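Local atomic coordinates of putative acyl-CoA thioester hydrolase YbhC (PDB entry 3GRH), a protein that is a putative thioesterase, an outer-membrane lipoprotein with the pectinesterase fold that neither binds pectin nor shows pectinesterase activity. Residues Trp197-Gly202 and Arg229-Gln234; Gly202-Asn207 and Gln234-Asn239; Pro266-Thr271 and Gly286-Asp291. All coordinates share one frame; numbering follows the deposited sequence.

Interaction 1 of 3, residues Trp197-Gly202 and Arg229-Gln234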
ATOM      1  N   TRP A 197       9.894   6.354   2.194  1.00  5.52           N
ATOM      2  CA  TRP A 197       9.777   5.362   3.280  1.00  5.26           C
ATOM      3  C   TRP A 197       9.530   6.082   4.558  1.00  5.88           C
ATOM      4  O   TRP A 197      10.278   6.925   4.973  1.00  8.19           O
ATOM      5  CB  TRP A 197      11.064   4.604   3.388  1.00  6.64           C
ATOM      6  CG  TRP A 197      11.212   3.635   4.496  1.00  7.39           C
ATOM      7  CD1 TRP A 197      10.231   3.120   5.284  1.00  7.59           C
ATOM      8  CD2 TRP A 197      12.433   2.991   4.925  1.00  8.26           C
ATOM      9  NE1 TRP A 197      10.773   2.256   6.196  1.00  8.13           N
ATOM     10  CE2 TRP A 197      12.119   2.208   6.027  1.00 11.04           C
ATOM     11  CE3 TRP A 197      13.776   3.139   4.570  1.00 12.54           C
ATOM     12  CZ2 TRP A 197      13.070   1.475   6.713  1.00 12.06           C
ATOM     13  CZ3 TRP A 197      14.692   2.367   5.198  1.00  9.08           C
ATOM     14  CH2 TRP A 197      14.362   1.576   6.264  1.00 10.57           C
ATOM     15  N   SER A 198       8.384   5.777   5.126  1.00  5.77           N
ATOM     16  CA  SER A 198       7.990   6.351   6.423  1.00  5.93           C
ATOM     17  C   SER A 198       7.836   5.331   7.501  1.00  8.00           C
ATOM     18  O   SER A 198       7.261   4.299   7.257  1.00  6.78           O
ATOM     19  CB  SER A 198       6.694   7.062   6.267  1.00  8.67           C
ATOM     20  OG  SER A 198       6.224   7.620   7.496  1.00  8.27           O
ATOM     21  N   GLN A 199       8.383   5.661   8.687  1.00  7.10           N
ATOM     22  CA  GLN A 199       8.032   4.958   9.903  1.00  7.69           C
ATOM     23  C   GLN A 199       7.252   5.847  10.846  1.00  7.84           C
ATOM     24  O   GLN A 199       7.053   5.521  12.030  1.00 10.52           O
ATOM     25  CB  GLN A 199       9.270   4.475  10.609  1.00  8.30           C
ATOM     26  CG  GLN A 199      10.099   3.578   9.735  1.00 11.50           C
ATOM     27  CD  GLN A 199      10.829   2.621  10.554  1.00 15.73           C
ATOM     28  OE1 GLN A 199      11.424   2.992  11.584  1.00 16.47           O
ATOM     29  NE2 GLN A 199      10.689   1.343  10.213  1.00 15.34           N
ATOM     30  N   ASN A 200       6.837   7.015  10.407  1.00  7.75           N
ATOM     31  CA  ASN A 200       6.156   7.997  11.277  1.00  6.71           C
ATOM     32  C   ASN A 200       4.699   7.563  11.522  1.00  7.72           C
ATOM     33  O   ASN A 200       3.880   7.419  10.601  1.00  7.29           O
ATOM     34  CB  ASN A 200       6.182   9.333  10.499  1.00  7.70           C
ATOM     35  CG  ASN A 200       5.681  10.497  11.247  1.00 10.02           C
ATOM     36  OD1 ASN A 200       4.634  11.110  10.888  1.00 11.41           O
ATOM     37  ND2 ASN A 200       6.345  10.813  12.338  1.00 11.23           N
ATOM     38  N   ASN A 201       4.343   7.402  12.806  1.00  8.13           N
ATOM     39  CA  ASN A 201       2.967   7.199  13.160  1.00  7.73           C
ATOM     40  C   ASN A 201       2.249   8.477  12.890  1.00  7.28           C
ATOM     41  O   ASN A 201       2.727   9.568  13.238  1.00  9.34           O
ATOM     42  CB  ASN A 201       2.807   6.815  14.626  1.00  9.75           C
ATOM     43  CG  ASN A 201       3.388   5.478  14.978  1.00  9.63           C
ATOM     44  OD1 ASN A 201       3.565   4.583  14.150  1.00 10.09           O
ATOM     45  ND2 ASN A 201       3.718   5.349  16.275  1.00 17.05           N
ATOM     46  N   GLY A 202       1.081   8.380  12.311  1.00  8.05           N
ATOM     47  CA  GLY A 202       0.437   9.631  12.020  1.00  7.61           C
ATOM     48  C   GLY A 202       0.783  10.350  10.780  1.00  6.55           C
ATOM     49  O   GLY A 202       0.249  11.447  10.594  1.00  9.12           O
ATOM     50  N   ARG A 229       6.690   3.141   0.831  1.00  6.49           N
ATOM     51  CA  ARG A 229       6.658   2.187   1.925  1.00  8.12           C
ATOM     52  C   ARG A 229       6.221   2.883   3.176  1.00  9.06           C
ATOM     53  O   ARG A 229       6.742   3.963   3.499  1.00  9.22           O
ATOM     54  CB  ARG A 229       8.006   1.636   2.140  1.00  9.49           C
ATOM     55  CG  ARG A 229       8.137   0.785   3.351  1.00  9.61           C
ATOM     56  CD  ARG A 229       9.407   0.069   3.521  1.00 11.83           C
ATOM     57  NE  ARG A 229       9.541  -0.529   4.855  1.00 12.63           N
ATOM     58  CZ  ARG A 229      10.683  -1.037   5.298  1.00 12.85           C
ATOM     59  NH1 ARG A 229      11.758  -1.095   4.516  1.00 15.71           N
ATOM     60  NH2 ARG A 229      10.747  -1.445   6.536  1.00 12.82           N
ATOM     61  N   THR A 230       5.252   2.314   3.873  1.00  9.91           N
ATOM     62  CA  THR A 230       4.811   2.916   5.124  1.00  8.79           C
ATOM     63  C   THR A 230       4.768   1.845   6.201  1.00 11.50           C
ATOM     64  O   THR A 230       4.257   0.772   5.984  1.00 11.06           O
ATOM     65  CB  THR A 230       3.533   3.752   4.999  1.00 12.91           C
ATOM     66  OG1 THR A 230       3.131   4.236   6.287  1.00 12.57           O
ATOM     67  CG2 THR A 230       2.398   2.960   4.440  1.00 16.94           C
ATOM     68  N   ASP A 231       5.376   2.158   7.345  1.00  7.41           N
ATOM     69  CA  ASP A 231       5.422   1.217   8.504  1.00  8.37           C
ATOM     70  C   ASP A 231       4.698   1.794   9.729  1.00  8.10           C
ATOM     71  O   ASP A 231       4.514   1.062  10.732  1.00 11.13           O
ATOM     72  CB  ASP A 231       6.899   0.965   8.942  1.00  8.62           C
ATOM     73  CG  ASP A 231       7.825   0.491   7.853  1.00 13.00           C
ATOM     74  OD1 ASP A 231       7.336   0.069   6.779  1.00 16.01           O
ATOM     75  OD2 ASP A 231       9.099   0.583   8.089  1.00 12.25           O
ATOM     76  N   GLY A 232       4.270   3.059   9.676  1.00  8.43           N
ATOM     77  CA  GLY A 232       3.643   3.721  10.800  1.00  8.03           C
ATOM     78  C   GLY A 232       2.196   3.308  11.016  1.00  8.22           C
ATOM     79  O   GLY A 232       1.518   2.823  10.121  1.00  8.23           O
ATOM     80  N   ASP A 233       1.715   3.527  12.216  1.00  7.99           N
ATOM     81  CA  ASP A 233       0.256   3.347  12.527  1.00  8.87           C
ATOM     82  C   ASP A 233      -0.425   4.653  12.336  1.00  8.42           C
ATOM     83  O   ASP A 233       0.121   5.733  12.537  1.00 10.10           O
ATOM     84  CB  ASP A 233       0.092   2.874  13.952  1.00  9.10           C
ATOM     85  CG  ASP A 233      -1.305   2.437  14.346  1.00 11.36           C
ATOM     86  OD1 ASP A 233      -2.058   1.845  13.559  1.00 10.45           O
ATOM     87  OD2 ASP A 233      -1.632   2.631  15.602  1.00 12.93           O
ATOM     88  N   GLN A 234      -1.726   4.599  12.047  1.00  7.44           N
ATOM     89  CA  GLN A 234      -2.588   5.744  11.909  1.00  7.27           C
ATOM     90  C   GLN A 234      -2.133   6.633  10.757  1.00  6.92           C
ATOM     91  O   GLN A 234      -2.135   7.834  10.926  1.00  8.00           O
ATOM     92  CB  GLN A 234      -2.845   6.492  13.219  1.00  7.23           C
ATOM     93  CG  GLN A 234      -3.581   5.634  14.225  1.00  9.14           C
ATOM     94  CD  GLN A 234      -3.956   6.362  15.507  1.00 14.30           C
ATOM     95  OE1 GLN A 234      -3.908   7.597  15.607  1.00 24.22           O
ATOM     96  NE2 GLN A 234      -4.475   5.625  16.399  1.00 22.12           N
TER
HETATM   97  O   HOH W   1       4.401   5.756   8.234  1.00 13.20           O

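Interaction 2 of 3, residues Gly202-Asn207 and Gln234-Asn239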
ATOM      1  N   GLY A 202       1.081   8.380  12.311  1.00  8.05           N
ATOM      2  CA  GLY A 202       0.437   9.631  12.020  1.00  7.61           C
ATOM      3  C   GLY A 202       0.783  10.350  10.780  1.00  6.55           C
ATOM      4  O   GLY A 202       0.249  11.447  10.594  1.00  9.12           O
ATOM      5  N   LEU A 203       1.617   9.796   9.941  1.00  6.68           N
ATOM      6  CA  LEU A 203       1.931  10.409   8.615  1.00  5.94           C
ATOM      7  C   LEU A 203       0.655  10.663   7.870  1.00  7.47           C
ATOM      8  O   LEU A 203      -0.219   9.810   7.814  1.00  6.29           O
ATOM      9  CB  LEU A 203       2.774   9.452   7.824  1.00  6.65           C
ATOM     10  CG  LEU A 203       3.262  10.007   6.481  1.00  6.27           C
ATOM     11  CD1 LEU A 203       4.496  10.889   6.690  1.00 11.65           C
ATOM     12  CD2 LEU A 203       3.562   8.769   5.560  1.00 11.41           C
ATOM     13  N   GLN A 204       0.566  11.849   7.255  1.00  6.78           N
ATOM     14  CA  GLN A 204      -0.502  12.190   6.358  1.00  5.95           C
ATOM     15  C   GLN A 204       0.104  12.658   5.068  1.00  7.61           C
ATOM     16  O   GLN A 204       1.003  13.470   5.092  1.00  7.14           O
ATOM     17  CB  GLN A 204      -1.293  13.313   6.971  1.00  6.81           C
ATOM     18  CG  GLN A 204      -2.078  12.863   8.166  1.00  8.52           C
ATOM     19  CD  GLN A 204      -2.880  13.978   8.815  1.00  7.97           C
ATOM     20  OE1 GLN A 204      -2.718  15.186   8.583  1.00  8.53           O
ATOM     21  NE2 GLN A 204      -3.773  13.566   9.712  1.00 14.41           N
ATOM     22  N   LEU A 205      -0.338  12.116   3.946  1.00  5.58           N
ATOM     23  CA  LEU A 205       0.114  12.517   2.578  1.00  6.39           C
ATOM     24  C   LEU A 205      -1.099  12.923   1.767  1.00  7.42           C
ATOM     25  O   LEU A 205      -2.106  12.283   1.834  1.00  7.01           O
ATOM     26  CB  LEU A 205       0.788  11.376   1.858  1.00  5.79           C
ATOM     27  CG  LEU A 205       2.009  10.797   2.493  1.00  9.35           C
ATOM     28  CD1 LEU A 205       2.574   9.659   1.658  1.00 11.76           C
ATOM     29  CD2 LEU A 205       3.141  11.829   2.719  1.00 10.53           C
ATOM     30  N   GLN A 206      -1.006  14.047   1.094  1.00  6.03           N
ATOM     31  CA  GLN A 206      -2.117  14.529   0.291  1.00  6.40           C
ATOM     32  C   GLN A 206      -1.626  15.259  -0.961  1.00  7.27           C
ATOM     33  O   GLN A 206      -0.738  16.102  -0.859  1.00  6.39           O
ATOM     34  CB  GLN A 206      -2.998  15.417   1.123  1.00  7.46           C
ATOM     35  CG  GLN A 206      -4.249  15.900   0.379  1.00  8.79           C
ATOM     36  CD  GLN A 206      -5.267  16.508   1.281  1.00 10.72           C
ATOM     37  OE1 GLN A 206      -5.262  17.774   1.495  1.00 17.66           O
ATOM     38  NE2 GLN A 206      -6.151  15.691   1.823  1.00 10.43           N
ATOM     39  N   ASN A 207      -2.285  15.047  -2.104  1.00  7.51           N
ATOM     40  CA  ASN A 207      -2.141  15.890  -3.265  1.00  6.86           C
ATOM     41  C   ASN A 207      -0.739  15.929  -3.824  1.00  6.60           C
ATOM     42  O   ASN A 207      -0.171  16.958  -4.154  1.00  8.36           O
ATOM     43  CB  ASN A 207      -2.686  17.307  -3.061  1.00  7.64           C
ATOM     44  CG  ASN A 207      -2.883  18.031  -4.371  1.00  6.63           C
ATOM     45  OD1 ASN A 207      -3.367  17.417  -5.374  1.00  8.13           O
ATOM     46  ND2 ASN A 207      -2.676  19.338  -4.357  1.00  9.86           N
ATOM     47  N   GLN A 234      -1.726   4.599  12.047  1.00  7.44           N
ATOM     48  CA  GLN A 234      -2.588   5.744  11.909  1.00  7.27           C
ATOM     49  C   GLN A 234      -2.133   6.633  10.757  1.00  6.92           C
ATOM     50  O   GLN A 234      -2.135   7.834  10.926  1.00  8.00           O
ATOM     51  CB  GLN A 234      -2.845   6.492  13.219  1.00  7.23           C
ATOM     52  CG  GLN A 234      -3.581   5.634  14.225  1.00  9.14           C
ATOM     53  CD  GLN A 234      -3.956   6.362  15.507  1.00 14.30           C
ATOM     54  OE1 GLN A 234      -3.908   7.597  15.607  1.00 24.22           O
ATOM     55  NE2 GLN A 234      -4.475   5.625  16.399  1.00 22.12           N
ATOM     56  N   VAL A 235      -1.830   6.038   9.593  1.00  6.31           N
ATOM     57  CA  VAL A 235      -1.349   6.751   8.451  1.00  5.45           C
ATOM     58  C   VAL A 235      -2.514   7.031   7.507  1.00  7.36           C
ATOM     59  O   VAL A 235      -3.328   6.164   7.307  1.00  6.57           O
ATOM     60  CB  VAL A 235      -0.283   5.977   7.772  1.00  6.85           C
ATOM     61  CG1 VAL A 235       0.122   6.492   6.367  1.00  7.57           C
ATOM     62  CG2 VAL A 235       0.904   5.824   8.713  1.00  8.09           C
ATOM     63  N   GLN A 236      -2.581   8.238   6.973  1.00  6.62           N
ATOM     64  CA  GLN A 236      -3.643   8.639   6.058  1.00  7.13           C
ATOM     65  C   GLN A 236      -3.052   9.127   4.781  1.00  7.40           C
ATOM     66  O   GLN A 236      -2.207  10.005   4.801  1.00  7.00           O
ATOM     67  CB  GLN A 236      -4.556   9.713   6.621  1.00  8.64           C
ATOM     68  CG  GLN A 236      -5.289   9.277   7.870  1.00  9.48           C
ATOM     69  CD  GLN A 236      -5.963  10.453   8.539  1.00  9.65           C
ATOM     70  OE1 GLN A 236      -6.973  10.939   7.993  1.00 16.86           O
ATOM     71  NE2 GLN A 236      -5.448  10.884   9.719  1.00 11.36           N
ATOM     72  N   ILE A 237      -3.469   8.553   3.667  1.00  6.74           N
ATOM     73  CA  ILE A 237      -2.956   8.946   2.329  1.00  7.34           C
ATOM     74  C   ILE A 237      -4.191   9.313   1.532  1.00  7.79           C
ATOM     75  O   ILE A 237      -5.095   8.444   1.355  1.00  8.83           O
ATOM     76  CB  ILE A 237      -2.249   7.745   1.707  1.00  8.44           C
ATOM     77  CG1 ILE A 237      -0.985   7.474   2.502  1.00  9.30           C
ATOM     78  CG2 ILE A 237      -1.914   8.056   0.290  1.00 11.63           C
ATOM     79  CD1 ILE A 237      -0.383   6.139   2.228  1.00 10.40           C
ATOM     80  N   ASN A 238      -4.301  10.583   1.100  1.00  6.62           N
ATOM     81  CA  ASN A 238      -5.515  11.058   0.458  1.00  6.26           C
ATOM     82  C   ASN A 238      -5.164  11.782  -0.831  1.00  7.96           C
ATOM     83  O   ASN A 238      -4.309  12.656  -0.854  1.00  6.48           O
ATOM     84  CB  ASN A 238      -6.325  11.978   1.374  1.00  7.08           C
ATOM     85  CG  ASN A 238      -7.531  12.506   0.686  1.00  8.95           C
ATOM     86  OD1 ASN A 238      -7.676  13.747   0.471  1.00 14.28           O
ATOM     87  ND2 ASN A 238      -8.392  11.598   0.265  1.00  6.82           N
ATOM     88  N   ASN A 239      -5.815  11.408  -1.922  1.00  7.90           N
ATOM     89  CA  ASN A 239      -5.592  12.093  -3.236  1.00  8.03           C
ATOM     90  C   ASN A 239      -4.147  12.104  -3.605  1.00  8.58           C
ATOM     91  O   ASN A 239      -3.563  13.153  -3.884  1.00  7.90           O
ATOM     92  CB  ASN A 239      -6.152  13.506  -3.215  1.00  7.67           C
ATOM     93  CG  ASN A 239      -6.295  14.106  -4.596  1.00 10.78           C
ATOM     94  OD1 ASN A 239      -6.480  13.382  -5.587  1.00 15.21           O
ATOM     95  ND2 ASN A 239      -6.134  15.430  -4.668  1.00 16.60           N
TER
HETATM   96  O   HOH W   2      -5.757  18.452  -6.250  1.00 20.66           O

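Interaction 3 of 3, residues Pro266-Thr271 and Gly286-Asp291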
ATOM      1  N   PRO A 266       0.059  -2.164  12.273  1.00 10.44           N
ATOM      2  CA  PRO A 266      -0.174  -0.787  11.836  1.00  9.60           C
ATOM      3  C   PRO A 266      -1.356  -0.657  10.955  1.00  8.66           C
ATOM      4  O   PRO A 266      -1.604  -1.539  10.161  1.00 10.88           O
ATOM      5  CB  PRO A 266       1.032  -0.440  11.031  1.00 11.29           C
ATOM      6  CG  PRO A 266       1.549  -1.849  10.645  1.00 12.80           C
ATOM      7  CD  PRO A 266       1.312  -2.680  11.745  1.00 12.41           C
ATOM      8  N   ARG A 267      -2.120   0.436  11.152  1.00  6.65           N
ATOM      9  CA  ARG A 267      -3.316   0.714  10.385  1.00  6.14           C
ATOM     10  C   ARG A 267      -3.111   1.933   9.460  1.00  7.04           C
ATOM     11  O   ARG A 267      -2.610   2.969   9.887  1.00  5.89           O
ATOM     12  CB  ARG A 267      -4.429   1.084  11.344  1.00  6.25           C
ATOM     13  CG  ARG A 267      -4.769  -0.053  12.252  1.00  6.50           C
ATOM     14  CD  ARG A 267      -5.544   0.340  13.471  1.00  7.21           C
ATOM     15  NE  ARG A 267      -4.788   1.156  14.396  1.00  9.19           N
ATOM     16  CZ  ARG A 267      -5.238   1.591  15.567  1.00 10.13           C
ATOM     17  NH1 ARG A 267      -6.446   1.291  15.960  1.00  9.57           N
ATOM     18  NH2 ARG A 267      -4.446   2.330  16.343  1.00 11.04           N
ATOM     19  N   THR A 268      -3.518   1.739   8.222  1.00  5.54           N
ATOM     20  CA  THR A 268      -3.403   2.767   7.167  1.00  5.71           C
ATOM     21  C   THR A 268      -4.722   2.944   6.462  1.00  6.49           C
ATOM     22  O   THR A 268      -5.361   1.958   6.100  1.00  6.27           O
ATOM     23  CB  THR A 268      -2.285   2.314   6.153  1.00  9.12           C
ATOM     24  OG1 THR A 268      -1.069   2.039   6.891  1.00 11.84           O
ATOM     25  CG2 THR A 268      -1.998   3.337   5.113  1.00  8.89           C
ATOM     26  N   LEU A 269      -5.079   4.187   6.153  1.00  6.11           N
ATOM     27  CA  LEU A 269      -6.265   4.498   5.352  1.00  5.54           C
ATOM     28  C   LEU A 269      -5.813   5.195   4.086  1.00  6.46           C
ATOM     29  O   LEU A 269      -5.182   6.267   4.184  1.00  7.06           O
ATOM     30  CB  LEU A 269      -7.219   5.437   6.123  1.00  6.56           C
ATOM     31  CG  LEU A 269      -8.445   5.873   5.336  1.00  6.51           C
ATOM     32  CD1 LEU A 269      -9.267   4.664   5.003  1.00  8.33           C
ATOM     33  CD2 LEU A 269      -9.157   6.881   6.146  1.00  9.86           C
ATOM     34  N   VAL A 270      -6.149   4.647   2.933  1.00  5.47           N
ATOM     35  CA  VAL A 270      -5.807   5.263   1.621  1.00  6.00           C
ATOM     36  C   VAL A 270      -7.140   5.605   0.954  1.00  7.91           C
ATOM     37  O   VAL A 270      -8.000   4.725   0.781  1.00  9.23           O
ATOM     38  CB  VAL A 270      -5.053   4.263   0.733  1.00  8.15           C
ATOM     39  CG1 VAL A 270      -4.732   4.875  -0.694  1.00  9.44           C
ATOM     40  CG2 VAL A 270      -3.793   3.757   1.414  1.00  7.82           C
ATOM     41  N   THR A 271      -7.382   6.882   0.700  1.00  6.54           N
ATOM     42  CA  THR A 271      -8.602   7.340   0.108  1.00  6.77           C
ATOM     43  C   THR A 271      -8.376   8.163  -1.164  1.00  6.16           C
ATOM     44  O   THR A 271      -7.369   8.924  -1.261  1.00  6.31           O
ATOM     45  CB  THR A 271      -9.393   8.222   1.087  1.00 10.92           C
ATOM     46  OG1 THR A 271      -8.580   9.308   1.597  1.00 14.90           O
ATOM     47  CG2 THR A 271      -9.877   7.367   2.301  1.00 14.38           C
ATOM     48  N   GLY A 286       0.113  -5.446   7.375  1.00 12.72           N
ATOM     49  CA  GLY A 286      -0.499  -4.281   8.000  1.00 10.95           C
ATOM     50  C   GLY A 286      -1.960  -4.330   7.615  1.00  9.62           C
ATOM     51  O   GLY A 286      -2.351  -5.020   6.669  1.00 11.25           O
ATOM     52  N   ALA A 287      -2.778  -3.592   8.358  1.00  8.92           N
ATOM     53  CA  ALA A 287      -4.154  -3.469   8.093  1.00  7.94           C
ATOM     54  C   ALA A 287      -4.340  -2.195   7.270  1.00  8.77           C
ATOM     55  O   ALA A 287      -4.028  -1.068   7.780  1.00 11.30           O
ATOM     56  CB  ALA A 287      -4.865  -3.320   9.357  1.00  8.55           C
ATOM     57  N   VAL A 288      -4.804  -2.332   6.045  1.00  7.25           N
ATOM     58  CA  VAL A 288      -4.912  -1.175   5.139  1.00  6.85           C
ATOM     59  C   VAL A 288      -6.298  -1.164   4.586  1.00  6.99           C
ATOM     60  O   VAL A 288      -6.754  -2.187   4.074  1.00  8.10           O
ATOM     61  CB  VAL A 288      -3.922  -1.216   3.967  1.00  8.30           C
ATOM     62  CG1 VAL A 288      -3.957   0.162   3.240  1.00  9.16           C
ATOM     63  CG2 VAL A 288      -2.519  -1.557   4.500  1.00 11.01           C
ATOM     64  N   VAL A 289      -6.981  -0.024   4.625  1.00  5.79           N
ATOM     65  CA  VAL A 289      -8.276   0.187   4.008  1.00  5.24           C
ATOM     66  C   VAL A 289      -8.109   1.128   2.843  1.00  6.23           C
ATOM     67  O   VAL A 289      -7.532   2.184   3.044  1.00  7.32           O
ATOM     68  CB  VAL A 289      -9.285   0.709   5.004  1.00  4.97           C
ATOM     69  CG1 VAL A 289     -10.582   1.123   4.262  1.00  8.26           C
ATOM     70  CG2 VAL A 289      -9.622  -0.280   6.148  1.00  6.30           C
ATOM     71  N   PHE A 290      -8.550   0.726   1.660  1.00  6.90           N
ATOM     72  CA  PHE A 290      -8.519   1.539   0.434  1.00  7.39           C
ATOM     73  C   PHE A 290      -9.937   1.885   0.148  1.00 10.50           C
ATOM     74  O   PHE A 290     -10.731   0.992  -0.088  1.00 12.21           O
ATOM     75  CB  PHE A 290      -7.991   0.694  -0.721  1.00  9.60           C
ATOM     76  CG  PHE A 290      -6.589   0.251  -0.555  1.00  8.67           C
ATOM     77  CD1 PHE A 290      -5.576   1.092  -0.986  1.00 10.73           C
ATOM     78  CD2 PHE A 290      -6.267  -0.984  -0.028  1.00 10.05           C
ATOM     79  CE1 PHE A 290      -4.272   0.729  -0.884  1.00  9.11           C
ATOM     80  CE2 PHE A 290      -4.922  -1.331   0.081  1.00 10.52           C
ATOM     81  CZ  PHE A 290      -3.942  -0.433  -0.326  1.00 10.83           C
ATOM     82  N   ASP A 291     -10.286   3.158   0.135  1.00 10.18           N
ATOM     83  CA  ASP A 291     -11.654   3.610  -0.160  1.00 10.87           C
ATOM     84  C   ASP A 291     -11.597   4.546  -1.374  1.00  9.42           C
ATOM     85  O   ASP A 291     -10.757   5.467  -1.424  1.00  9.81           O
ATOM     86  CB  ASP A 291     -12.294   4.236   1.031  1.00 12.72           C
ATOM     87  CG  ASP A 291     -13.821   4.419   0.888  1.00 21.44           C
ATOM     88  OD1 ASP A 291     -14.432   4.868   1.888  1.00 35.65           O
ATOM     89  OD2 ASP A 291     -14.439   4.123  -0.169  1.00 34.08           O
TER

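Interaction 1 of 3, residues Trp197-Gly202 and Arg229-Gln234
The guanidinium of Arg229 rests on one face of the Trp197 indole in a flat stack, centres 3.9 Å apart and planes 23° apart, with Trp197 NE1 over the middle of the guanidinium. Arg229 CD, on a fully extended chain, makes a CH-pi contact with the five-membered ring. At the indole edge, in the ring plane, NE1 donates to Asp231 OD2 at 3.0 Å, striking that oxygen from above the carboxylate plane. Gln199 NE2 reaches the anti lone pair of the same OD2 at 2.8 Å. Arg229 NE, at the guanidinium edge, forms a salt bridge with the syn side of Asp231 OD1, while Arg229 NH1 is hydrogen-bonded to Asn258 OD1. Trp197, Gln199, Arg229 and, at OD1, Thr252 all hold this buried carboxylate, which would probably keep it ionised. Gln199 OE1 is held by Tyr175. A water joins Ser198 OG, Asn200 O, Thr230 OG1 and Gly232 N, while Ser198 OG accepts from Asn200 N in an ST turn. Beyond it Asn201 OD1 takes Asp233 N. Parallel strands paired in register, here by Ser198 N to Arg229 O and Asp231 N to Ser198 O, are characteristic of successive coils of the right-handed parallel beta-helix, the pectinesterase fold.

Interaction 2 of 3, residues Gly202-Asn207 and Gln234-Asn239
Gln206 and Asn238 both hold CG opposite the backbone N (chi1 -176° and 177°), and this shared setting sends the two side chains out from adjacent strands in the same direction. Gln206 NE2 then lies 2.8 Å from Asn238 OD1, a weak hydrogen bond, since the N-H points well off the oxygen (121°); the amide planes are steeply turned against each other. Asn238 ND2 bonds Thr271 OG1 and Asn272 OD1. Asn207 and Asn239 also point the same way, with matching chi1 values and nearly parallel amide planes, but are joined through a water, which donates to Asn207 OD1 at 2.7 Å and weakly accepts from Asn239 ND2. Asn207 ND2 is bound by the carbonyls of Gly134 and Gly136. Between the strands, Gln236 N to Leu203 O (3.0 Å), Leu205 N to Gln236 O and Asn238 N to Leu205 O (both 2.9 Å) form a regular parallel network, which weakens at the corner, where Asn207 N makes only weak bonds to Asn238 O and Asn239 O. On the face opposite the glutamines, Leu205 CD1 meets Ile237 CG1 at 4.3 Å, and Leu203 CB approaches Val235 CG2. Inside the beta-helix Leu205 packs on Phe196 and Leu228, Ile237 on Leu228, while Leu203 and Val235 meet Ser198 and Thr230. In the parallel sheet strand 204-206 is flanked by strands 130-134 and 235-238, and 235-238 in turn by 267-271; at Asn207 and Asn239 the chain bends away into strands 208-212 and 240-243.

Interaction 3 of 3, residues Pro266-Thr271 and Gly286-Asp291
Strands 267-271 and 287-291 run parallel, 4.7 Å apart at closest approach with a 13° angle between them, pairing residue for residue from Arg267 with Ala287 to Thr271 with Asp291 through five backbone hydrogen bonds, from Ala287 N to Pro266 O at one end to Asp291 N to Val270 O at the other, of which Val270 N to Val289 O is almost straight (177°) at 2.8 Å. Val270 packs alongside Phe290, the two side chains pointing the same way: its CB comes within 3.6 Å of Phe290 CD1, while CG2 leans toward CE1. Val288 CG1 lies over one face of the phenylalanine ring, displaced toward the rim, and also touches Val270 CG2 and Thr268 CB. Thr268, Val270, Val288 and Phe290 therefore share the side of the sheet that faces into the coil. Stacking of side chains at equivalent positions of successive coils is a feature of the parallel beta-helix, the fold of the pectinesterase family. Phe249 and Val251 of strand 249-251 close over this largely apolar row from another wall, and Phe295 meets Phe290 edge-to-face. The Phe290 side chain lies about 12 Å from that of Asp280, the predicted nucleophile. On the opposite side, Leu269 turns CD1 across to Val289 CG1 at 3.8 Å; holding CG anti to the backbone N (chi1 177°) lets the leucine lean toward the neighbouring strand. Thr271 CG2 touches Asp291 CB at 4.2 Å. The guanidinium of Arg267 reaches outside the pair to a salt bridge with Asp233 and a hydrogen bond to Phe54 O.

All three contacts join adjacent coils of the parallel beta-helix, with centres 10 to 11 Å apart. Interactions 1 and 2 belong to the same pair of coils: the chain leaves strand 196-198 for 204-206, and strand 228-230 for 235-238, so the segments alternate along the sequence and share Gly202 and Gln234. Between them they follow the coils round a turn from one face to the next. Interaction 3 comes later in the chain, in the same parallel sheet as interaction 2, where strand 267-271 borders 235-238. A backbone hydrogen bond from Thr271 N to Ile237 O ties interaction 3 to interaction 2, making the three a continuous part of the helix wall.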